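Side-chain contacts in 26S proteasome regulatory subunit rpn10 (Schizosaccharomyces pombe, PDB 2X5N), which protects ubiquitin chains against disassembly by deubiquitinating enzymes and thereby promotes protein degradation by the 26S proteasome: residues 22-27 with 141-146; 34-39 with 66-71; 49-54 with 91-96. All blocks are in the same frame, centred on the assembly; numbering follows the deposited sequence. Where two conformers were deposited one is given.

Overall arrangement
After strand 3-9 in mid-sheet, the chain enters helix 24-42, whose N-cap and first turn, with the loop residue before them, supply residues 22-27 of contact 1 and whose later turns supply 34-39 of contact 2. Strand 47-52 carries one half of contact 3. Contact 2 closes first, at 66-71; contact 3 next, at 91-96 of helix 86-98. Their loops cross and touch where Phe71 packs on Gly49 and Leu50. Contact 1 closes last, at 141-146, the last part of strand 136-143 and the following loop, enclosing both others. Contacts 1 and 3 tie helices on opposite faces of the von Willebrand factor A sheet to strands; contact 2 joins two helices on one face.

Contact 1. Residues 22-27 with 141-146; sequences PTRFEA and IHIGEL
Arg24, in the first turn of helix 24-42, reaches along Ile143 and over Gly144 to grip Glu145 in the loop that follows strand 136-143. Its CB lies 4.0 Å from Ile143 CD1, and CG is equally close to the same methyl, the two side chains running past each other in opposite directions. Ile143 has CG1 between its own N and carbonyl carbon (chi1 69°), which carries CD1 out to meet the arginine. From CG the Arg24 chain runs extended to NE, and the guanidinium then passes over the Gly144 backbone: Gly144 CA lies over one face, 3.5 Å from Arg24 CZ. The backbone angles of Gly144 by themselves call for glycine. At the tip the grip is end-on. Arg24 NH2 donates to Glu145 OE1 at 2.9 Å, with an N-H...O angle of 158°, while Arg24 NH1 donates to Glu145 OE2 at 3.2 Å. Both oxygens are met on their syn side and lie near the guanidinium plane, although the two groups are turned 32° apart. The stronger polar partner of Arg24 is nevertheless Asp19, which forms a second salt bridge with NH2. Thr23 caps the same helix, its OG1 accepting from Glu26 N. The contact thus joins the start of this helix to the C-terminal end of a sheet strand in the von Willebrand factor A fold. With two carboxylates around it, the buried guanidinium is likely to stay charged, and its positive charge probably favours the ionised form of both acids.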
loop_
_atom_site.group_PDB
_atom_site.type_symbol
_atom_site.label_atom_id
_atom_site.label_comp_id
_atom_site.label_asym_id
_atom_site.label_seq_id
_atom_site.Cartn_x
_atom_site.Cartn_y
_atom_site.Cartn_z
ATOM N N PRO A 22 5.046 -8.491 15.501
ATOM C CA PRO A 22 4.881 -8.201 16.933
ATOM C C PRO A 22 3.832 -7.108 17.215
ATOM O O PRO A 22 3.247 -7.076 18.303
ATOM C CB PRO A 22 6.276 -7.728 17.338
ATOM C CG PRO A 22 6.781 -7.032 16.087
ATOM C CD PRO A 22 6.236 -7.824 14.936
ATOM N N THR A 23 3.613 -6.225 16.240
ATOM C CA THR A 23 2.472 -5.309 16.221
ATOM C C THR A 23 1.997 -5.241 14.779
ATOM O O THR A 23 2.729 -5.582 13.865
ATOM C CB THR A 23 2.833 -3.881 16.670
ATOM O OG1 THR A 23 3.779 -3.317 15.759
ATOM C CG2 THR A 23 3.386 -3.889 18.088
ATOM N N ARG A 24 0.791 -4.745 14.557
ATOM C CA ARG A 24 0.325 -4.477 13.211
ATOM C C ARG A 24 1.294 -3.598 12.465
ATOM O O ARG A 24 1.637 -3.873 11.327
ATOM C CB ARG A 24 -1.036 -3.819 13.250
ATOM C CG ARG A 24 -2.151 -4.720 13.684
ATOM C CD ARG A 24 -3.504 -3.969 13.595
ATOM N NE ARG A 24 -4.578 -4.751 14.192
ATOM C CZ ARG A 24 -5.851 -4.391 14.217
ATOM N NH1 ARG A 24 -6.256 -3.271 13.636
ATOM N NH2 ARG A 24 -6.727 -5.176 14.815
ATOM N N PHE A 25 1.740 -2.515 13.095
ATOM C CA PHE A 25 2.634 -1.608 12.411
ATOM C C PHE A 25 3.917 -2.291 11.960
ATOM O O PHE A 25 4.349 -2.118 10.810
ATOM C CB PHE A 25 2.986 -0.409 13.276
ATOM C CG PHE A 25 3.849 0.548 12.538
ATOM C CD1 PHE A 25 3.287 1.430 11.615
ATOM C CD2 PHE A 25 5.219 0.477 12.625
ATOM C CE1 PHE A 25 4.077 2.258 10.847
ATOM C CE2 PHE A 25 6.018 1.326 11.862
ATOM C CZ PHE A 25 5.438 2.210 10.979
ATOM N N GLU A 26 4.531 -3.056 12.860
ATOM C CA GLU A 26 5.815 -3.676 12.576
ATOM C C GLU A 26 5.699 -4.834 11.595
ATOM O O GLU A 26 6.604 -5.109 10.811
ATOM C CB GLU A 26 6.459 -4.130 13.876
ATOM C CG GLU A 26 7.020 -2.969 14.690
ATOM C CD GLU A 26 8.185 -2.305 13.979
ATOM O OE1 GLU A 26 9.004 -3.045 13.391
ATOM O OE2 GLU A 26 8.278 -1.056 13.997
ATOM N N ALA A 27 4.570 -5.511 11.662
ATOM C CA ALA A 27 4.202 -6.541 10.701
ATOM C C ALA A 27 4.152 -6.032 9.279
ATOM O O ALA A 27 4.615 -6.630 8.318
ATOM C CB ALA A 27 2.998 -7.325 11.111
ATOM N N ILE A 141 -3.789 -4.356 1.174
ATOM C CA ILE A 141 -3.504 -5.387 2.183
ATOM C C ILE A 141 -4.332 -4.974 3.392
ATOM O O ILE A 141 -4.049 -3.963 4.021
ATOM C CB ILE A 141 -2.019 -5.434 2.531
ATOM C CG1 ILE A 141 -1.206 -5.822 1.286
ATOM C CG2 ILE A 141 -1.790 -6.420 3.673
ATOM C CD1 ILE A 141 0.275 -5.451 1.346
ATOM N N HIS A 142 -5.377 -5.749 3.676
ATOM C CA HIS A 142 -6.342 -5.422 4.709
ATOM C C HIS A 142 -6.120 -6.348 5.905
ATOM O O HIS A 142 -6.164 -7.579 5.757
ATOM C CB HIS A 142 -7.749 -5.596 4.138
ATOM C CG HIS A 142 -8.821 -4.988 4.987
ATOM N ND1 HIS A 142 -10.142 -5.356 4.878
ATOM C CD2 HIS A 142 -8.778 -4.014 5.929
ATOM C CE1 HIS A 142 -10.867 -4.649 5.730
ATOM N NE2 HIS A 142 -10.060 -3.827 6.381
ATOM N N ILE A 143 -5.875 -5.751 7.068
ATOM C CA ILE A 143 -5.652 -6.497 8.303
ATOM C C ILE A 143 -6.518 -5.924 9.421
ATOM O O ILE A 143 -7.034 -4.810 9.309
ATOM C CB ILE A 143 -4.149 -6.462 8.715
ATOM C CG1 ILE A 143 -3.712 -5.082 9.163
ATOM C CG2 ILE A 143 -3.307 -7.059 7.595
ATOM C CD1 ILE A 143 -2.293 -5.054 9.662
ATOM N N GLY A 144 -6.661 -6.692 10.490
ATOM C CA GLY A 144 -7.327 -6.214 11.687
ATOM C C GLY A 144 -8.747 -6.690 11.799
ATOM O O GLY A 144 -9.017 -7.893 11.742
ATOM N N GLU A 145 -9.645 -5.728 11.935
ATOM C CA GLU A 145 -11.066 -5.990 11.864
ATOM C C GLU A 145 -11.434 -6.129 10.382
ATOM O O GLU A 145 -11.195 -5.213 9.558
ATOM C CB GLU A 145 -11.826 -4.838 12.520
ATOM C CG GLU A 145 -11.565 -4.712 14.017
ATOM C CD GLU A 145 -10.112 -4.382 14.374
ATOM O OE1 GLU A 145 -9.623 -5.036 15.327
ATOM O OE2 GLU A 145 -9.472 -3.488 13.721
ATOM N N LEU A 146 -11.964 -7.293 10.030
ATOM C CA LEU A 146 -12.260 -7.615 8.642
ATOM C C LEU A 146 -13.741 -7.908 8.482
ATOM O O LEU A 146 -14.241 -8.010 7.362
ATOM C CB LEU A 146 -11.441 -8.826 8.193
ATOM C CG LEU A 146 -9.919 -8.704 8.304
ATOM C CD1 LEU A 146 -9.255 -10.037 8.003
ATOM C CD2 LEU A 146 -9.392 -7.619 7.382
#

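Contact 2. Residues 34-39 with 66-71; sequences MIFNQK and RDYGKF
An aromatic cluster of Phe36, Tyr68 and Phe71 joins helix 24-42 to the start of helix 68-75. Phe36 packs against both of the others, which also touch each other. Its CG is anti to the backbone N (chi1 -173°), which sends the ring out from its helix toward residues 66-71. Tyr68 turns an edge to one face of this ring in a T-shaped pair, with planes at 61° and Tyr68 CD1 3.5 Å from Phe36 CG. On that face there is also a CH-pi contact, the Tyr68 CB lying 4.1 Å from the Phe36 ring centroid. Phe36 in turn points its own edge at the face of Phe71, with Phe36 CD1 3.7 Å from Phe71 CZ and the planes at 70°. The far end of the ring meets backbone, Phe36 CZ coming within 3.5 Å of Arg66 C near the ring plane. In the von Willebrand factor A fold these two helices lie on the same face of the central sheet, and the cluster fills the angle between them above strand 47-52: Phe36 rests on Cys48 and Phe71 on Leu50. An alanine at Phe36 takes the whole ring away, and is likely to open a gap between the helices and leave the Tyr68 edge and the Phe71 face without their aromatic mate. Tyr68 is also stacked with His33, one turn earlier in helix 24-42. Arg66 bends back from its backbone contact to donate to the carbonyls of Ile40 and Asn46. Asp67 is the N-cap of helix 68-75, with Asp67 OD1 accepting from Gly69 N at 2.9 Å from above the carboxylate plane.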
loop_
_atom_site.group_PDB
_atom_site.type_symbol
_atom_site.label_atom_id
_atom_site.label_comp_id
_atom_site.label_asym_id
_atom_site.label_seq_id
_atom_site.Cartn_x
_atom_site.Cartn_y
_atom_site.Cartn_z
ATOM N N MET A 34 9.256 -6.572 1.374
ATOM C CA MET A 34 8.959 -7.622 0.402
ATOM C C MET A 34 8.337 -7.071 -0.876
ATOM O O MET A 34 8.740 -7.453 -1.968
ATOM C CB MET A 34 8.085 -8.704 1.081
ATOM C CG MET A 34 7.641 -9.849 0.197
ATOM S SD MET A 34 6.249 -9.508 -0.903
ATOM C CE MET A 34 4.948 -9.190 0.278
ATOM N N ILE A 35 7.362 -6.179 -0.735
ATOM C CA ILE A 35 6.702 -5.548 -1.882
ATOM C C ILE A 35 7.730 -4.744 -2.697
ATOM O O ILE A 35 7.788 -4.825 -3.921
ATOM C CB ILE A 35 5.573 -4.612 -1.408
ATOM C CG1 ILE A 35 4.451 -5.381 -0.720
ATOM C CG2 ILE A 35 4.984 -3.841 -2.596
ATOM C CD1 ILE A 35 3.762 -6.390 -1.603
ATOM N N PHE A 36 8.513 -3.933 -1.998
ATOM C CA PHE A 36 9.624 -3.190 -2.585
ATOM C C PHE A 36 10.521 -4.015 -3.463
ATOM O O PHE A 36 10.796 -3.706 -4.619
ATOM C CB PHE A 36 10.355 -2.359 -1.539
ATOM C CG PHE A 36 11.399 -1.438 -2.073
ATOM C CD1 PHE A 36 11.124 -0.082 -2.216
ATOM C CD2 PHE A 36 12.669 -1.892 -2.394
ATOM C CE1 PHE A 36 12.100 0.801 -2.642
ATOM C CE2 PHE A 36 13.642 -1.001 -2.846
ATOM C CZ PHE A 36 13.350 0.331 -2.961
ATOM N N ASN A 37 10.972 -5.118 -2.883
ATOM C CA ASN A 37 11.862 -6.020 -3.597
ATOM C C ASN A 37 11.170 -6.685 -4.763
ATOM O O ASN A 37 11.777 -6.857 -5.804
ATOM C CB ASN A 37 12.460 -7.068 -2.641
ATOM C CG ASN A 37 13.543 -6.486 -1.754
ATOM O OD1 ASN A 37 13.955 -5.322 -1.913
ATOM N ND2 ASN A 37 13.994 -7.279 -0.795
ATOM N N GLN A 38 9.893 -7.017 -4.634
ATOM C CA GLN A 38 9.150 -7.550 -5.780
ATOM C C GLN A 38 9.233 -6.559 -6.951
ATOM O O GLN A 38 9.548 -6.936 -8.087
ATOM C CB GLN A 38 7.692 -7.836 -5.389
ATOM C CG GLN A 38 6.821 -8.507 -6.466
ATOM C CD GLN A 38 6.194 -7.528 -7.450
ATOM O OE1 GLN A 38 5.409 -6.664 -7.070
ATOM N NE2 GLN A 38 6.540 -7.663 -8.734
ATOM N N LYS A 39 8.942 -5.282 -6.692
ATOM C CA LYS A 39 8.965 -4.271 -7.738
ATOM C C LYS A 39 10.377 -4.086 -8.317
ATOM O O LYS A 39 10.563 -4.053 -9.523
ATOM C CB LYS A 39 8.444 -2.942 -7.197
ATOM C CG LYS A 39 7.014 -3.011 -6.694
ATOM C CD LYS A 39 6.071 -3.551 -7.763
ATOM C CE LYS A 39 4.659 -3.654 -7.231
ATOM N NZ LYS A 39 3.835 -4.530 -8.107
ATOM N N ARG A 66 14.980 3.320 -5.965
ATOM C CA ARG A 66 15.335 1.903 -5.866
ATOM C C ARG A 66 16.175 1.611 -4.613
ATOM O O ARG A 66 16.586 0.473 -4.386
ATOM C CB ARG A 66 16.087 1.452 -7.125
ATOM C CG ARG A 66 15.158 1.413 -8.333
ATOM C CD ARG A 66 15.824 0.965 -9.593
ATOM N NE ARG A 66 16.311 -0.420 -9.548
ATOM C CZ ARG A 66 15.600 -1.494 -9.897
ATOM N NH1 ARG A 66 14.339 -1.389 -10.234
ATOM N NH2 ARG A 66 16.159 -2.694 -9.895
ATOM N N ASP A 67 16.402 2.639 -3.804
ATOM C CA ASP A 67 17.218 2.532 -2.600
ATOM C C ASP A 67 16.330 2.321 -1.362
ATOM O O ASP A 67 15.740 3.270 -0.837
ATOM C CB ASP A 67 18.060 3.809 -2.454
ATOM C CG ASP A 67 18.999 3.761 -1.263
ATOM O OD1 ASP A 67 18.948 2.785 -0.507
ATOM O OD2 ASP A 67 19.779 4.706 -1.073
ATOM N N TYR A 68 16.221 1.078 -0.903
ATOM C CA TYR A 68 15.364 0.809 0.248
ATOM C C TYR A 68 15.849 1.509 1.526
ATOM O O TYR A 68 15.075 1.776 2.424
ATOM C CB TYR A 68 15.205 -0.695 0.483
ATOM C CG TYR A 68 14.079 -0.979 1.443
ATOM C CD1 TYR A 68 12.771 -0.739 1.055
ATOM C CD2 TYR A 68 14.301 -1.460 2.730
ATOM C CE1 TYR A 68 11.707 -0.981 1.890
ATOM C CE2 TYR A 68 13.224 -1.693 3.590
ATOM C CZ TYR A 68 11.933 -1.442 3.162
ATOM O OH TYR A 68 10.849 -1.631 3.988
ATOM N N GLY A 69 17.119 1.853 1.582
ATOM C CA GLY A 69 17.609 2.611 2.715
ATOM C C GLY A 69 16.880 3.931 2.889
ATOM O O GLY A 69 16.722 4.415 3.995
ATOM N N LYS A 70 16.416 4.526 1.800
ATOM C CA LYS A 70 15.655 5.756 1.930
ATOM C C LYS A 70 14.329 5.507 2.650
ATOM O O LYS A 70 13.875 6.347 3.416
ATOM C CB LYS A 70 15.410 6.375 0.552
ATOM C CG LYS A 70 16.659 6.986 -0.076
ATOM C CD LYS A 70 16.343 7.722 -1.365
ATOM C CE LYS A 70 15.199 8.700 -1.174
ATOM N NZ LYS A 70 15.237 9.786 -2.178
ATOM N N PHE A 71 13.700 4.358 2.402
ATOM C CA PHE A 71 12.474 4.029 3.121
ATOM C C PHE A 71 12.774 3.867 4.600
ATOM O O PHE A 71 12.052 4.380 5.459
ATOM C CB PHE A 71 11.856 2.711 2.616
ATOM C CG PHE A 71 11.029 2.831 1.345
ATOM C CD1 PHE A 71 11.383 3.672 0.307
ATOM C CD2 PHE A 71 9.916 2.047 1.204
ATOM C CE1 PHE A 71 10.609 3.742 -0.840
ATOM C CE2 PHE A 71 9.153 2.118 0.058
ATOM C CZ PHE A 71 9.508 2.966 -0.968
#

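Contact 3. Residues 49-54 with 91-96; sequences GLMTIG and QIAQLA
Ile92 O accepts the helical hydrogen bond from Ala96 N at 2.9 Å, fixing the turn of helix 86-98 on which Ile92 and Ala93 present themselves to Met51. This is a helix-on-sheet contact of the von Willebrand factor A fold, an alpha/beta sandwich with helices on both faces of its central sheet. Met51 lies in strand 47-52 and points at the helix, whereas Leu50, the residue before it, projects to the other face and packs on Phe71 and Met75 of helix 68-75. Contact across 49-54 and 91-96 is wholly apolar, and Met51 is the one strand residue that carries it. Its CG is anti to the carbonyl carbon (chi1 -79°), and the chain runs straight through chi2 before bending at chi3, so that sulfur and methyl reach consecutive helix residues. The sulfur takes the Ala93 side: Met51 SD is 3.6 Å from Ala93 CA. It is almost as close to the methyl, with Ala93 CB at 3.7 Å from Met51 SD. The small alanine lets the helix backbone itself approach the methionine, and the nearest CA atoms of the two segments, those of Met51 and Ala93, are 7.5 Å apart. Leu8 of the neighbouring strand 3-9 touches both of these side chains. Pro58 lies against both Met51 and Ile92, and Val60 of strand 60-63 also packs on Met51. Ile92 crosses the methionine at a slant, offering its CG2 branch, which is anti to the backbone N; the methyl of Met51, CE, meets Ile92 CG2 at 3.6 Å.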
loop_
_atom_site.group_PDB
_atom_site.type_symbol
_atom_site.label_atom_id
_atom_site.label_comp_id
_atom_site.label_asym_id
_atom_site.label_seq_id
_atom_site.Cartn_x
_atom_site.Cartn_y
_atom_site.Cartn_z
ATOM N N GLY A 49 7.913 4.535 -4.095
ATOM C CA GLY A 49 7.915 5.611 -3.131
ATOM C C GLY A 49 7.121 5.173 -1.911
ATOM O O GLY A 49 6.449 4.128 -1.932
ATOM N N LEU A 50 7.200 5.970 -0.859
ATOM C CA LEU A 50 6.652 5.615 0.433
ATOM C C LEU A 50 5.830 6.780 0.973
ATOM O O LEU A 50 6.295 7.920 1.010
ATOM C CB LEU A 50 7.762 5.271 1.428
ATOM C CG LEU A 50 7.296 4.833 2.806
ATOM C CD1 LEU A 50 6.520 3.531 2.723
ATOM C CD2 LEU A 50 8.478 4.682 3.764
ATOM N N MET A 51 4.617 6.471 1.408
ATOM C CA MET A 51 3.734 7.424 2.047
ATOM C C MET A 51 3.130 6.799 3.277
ATOM O O MET A 51 2.997 5.582 3.372
ATOM C CB MET A 51 2.532 7.762 1.149
ATOM C CG MET A 51 2.798 8.726 0.071
ATOM S SD MET A 51 1.281 8.995 -0.853
ATOM C CE MET A 51 0.149 9.580 0.383
ATOM N N THR A 52 2.733 7.644 4.212
ATOM C CA THR A 52 1.840 7.248 5.285
ATOM C C THR A 52 0.398 7.641 4.984
ATOM O O THR A 52 0.133 8.528 4.158
ATOM C CB THR A 52 2.202 7.968 6.584
ATOM O OG1 THR A 52 1.991 9.377 6.387
ATOM C CG2 THR A 52 3.625 7.705 7.000
ATOM N N ILE A 53 -0.550 6.999 5.680
ATOM C CA ILE A 53 -1.938 7.448 5.632
ATOM C C ILE A 53 -2.506 7.753 7.005
ATOM O O ILE A 53 -3.642 8.183 7.111
ATOM C CB ILE A 53 -2.862 6.504 4.862
ATOM C CG1 ILE A 53 -3.012 5.166 5.588
ATOM C CG2 ILE A 53 -2.339 6.281 3.463
ATOM C CD1 ILE A 53 -4.178 4.310 5.106
ATOM N N GLY A 54 -1.686 7.625 8.036
ATOM C CA GLY A 54 -2.138 7.840 9.394
ATOM C C GLY A 54 -1.545 9.063 10.039
ATOM O O GLY A 54 -1.163 10.048 9.360
ATOM N N GLN A 91 -5.463 9.694 -2.961
ATOM C CA GLN A 91 -5.442 10.873 -3.833
ATOM C C GLN A 91 -4.055 11.517 -3.892
ATOM O O GLN A 91 -3.546 11.815 -4.971
ATOM C CB GLN A 91 -6.501 11.868 -3.378
ATOM C CG GLN A 91 -7.894 11.395 -3.629
ATOM C CD GLN A 91 -8.929 12.430 -3.277
ATOM O OE1 GLN A 91 -8.693 13.316 -2.455
ATOM N NE2 GLN A 91 -10.098 12.326 -3.907
ATOM N N ILE A 92 -3.427 11.711 -2.732
ATOM C CA ILE A 92 -2.088 12.269 -2.686
ATOM C C ILE A 92 -1.103 11.357 -3.422
ATOM O O ILE A 92 -0.191 11.821 -4.109
ATOM C CB ILE A 92 -1.666 12.525 -1.244
ATOM C CG1 ILE A 92 -2.497 13.671 -0.637
ATOM C CG2 ILE A 92 -0.182 12.852 -1.144
ATOM C CD1 ILE A 92 -2.386 13.787 0.873
ATOM N N ALA A 93 -1.294 10.040 -3.300
ATOM C CA ALA A 93 -0.440 9.093 -4.004
ATOM C C ALA A 93 -0.548 9.275 -5.501
ATOM O O ALA A 93 0.440 9.179 -6.223
ATOM C CB ALA A 93 -0.817 7.669 -3.626
ATOM N N GLN A 94 -1.759 9.503 -6.004
ATOM C CA GLN A 94 -1.913 9.767 -7.433
ATOM C C GLN A 94 -1.201 11.048 -7.863
ATOM O O GLN A 94 -0.594 11.098 -8.938
ATOM C CB GLN A 94 -3.381 9.824 -7.799
ATOM C CG GLN A 94 -4.000 8.432 -7.767
ATOM C CD GLN A 94 -5.459 8.476 -8.092
ATOM O OE1 GLN A 94 -5.847 8.623 -9.264
ATOM N NE2 GLN A 94 -6.301 8.336 -7.071
ATOM N N LEU A 95 -1.284 12.091 -7.041
ATOM C CA LEU A 95 -0.544 13.314 -7.319
ATOM C C LEU A 95 0.973 13.027 -7.352
ATOM O O LEU A 95 1.680 13.468 -8.260
ATOM C CB LEU A 95 -0.910 14.389 -6.282
ATOM C CG LEU A 95 -0.116 15.706 -6.315
ATOM C CD1 LEU A 95 -0.230 16.398 -7.663
ATOM C CD2 LEU A 95 -0.597 16.620 -5.219
ATOM N N ALA A 96 1.468 12.257 -6.391
ATOM C CA ALA A 96 2.883 11.912 -6.348
ATOM C C ALA A 96 3.299 11.148 -7.609
ATOM O O ALA A 96 4.368 11.420 -8.182
ATOM C CB ALA A 96 3.169 11.118 -5.097
#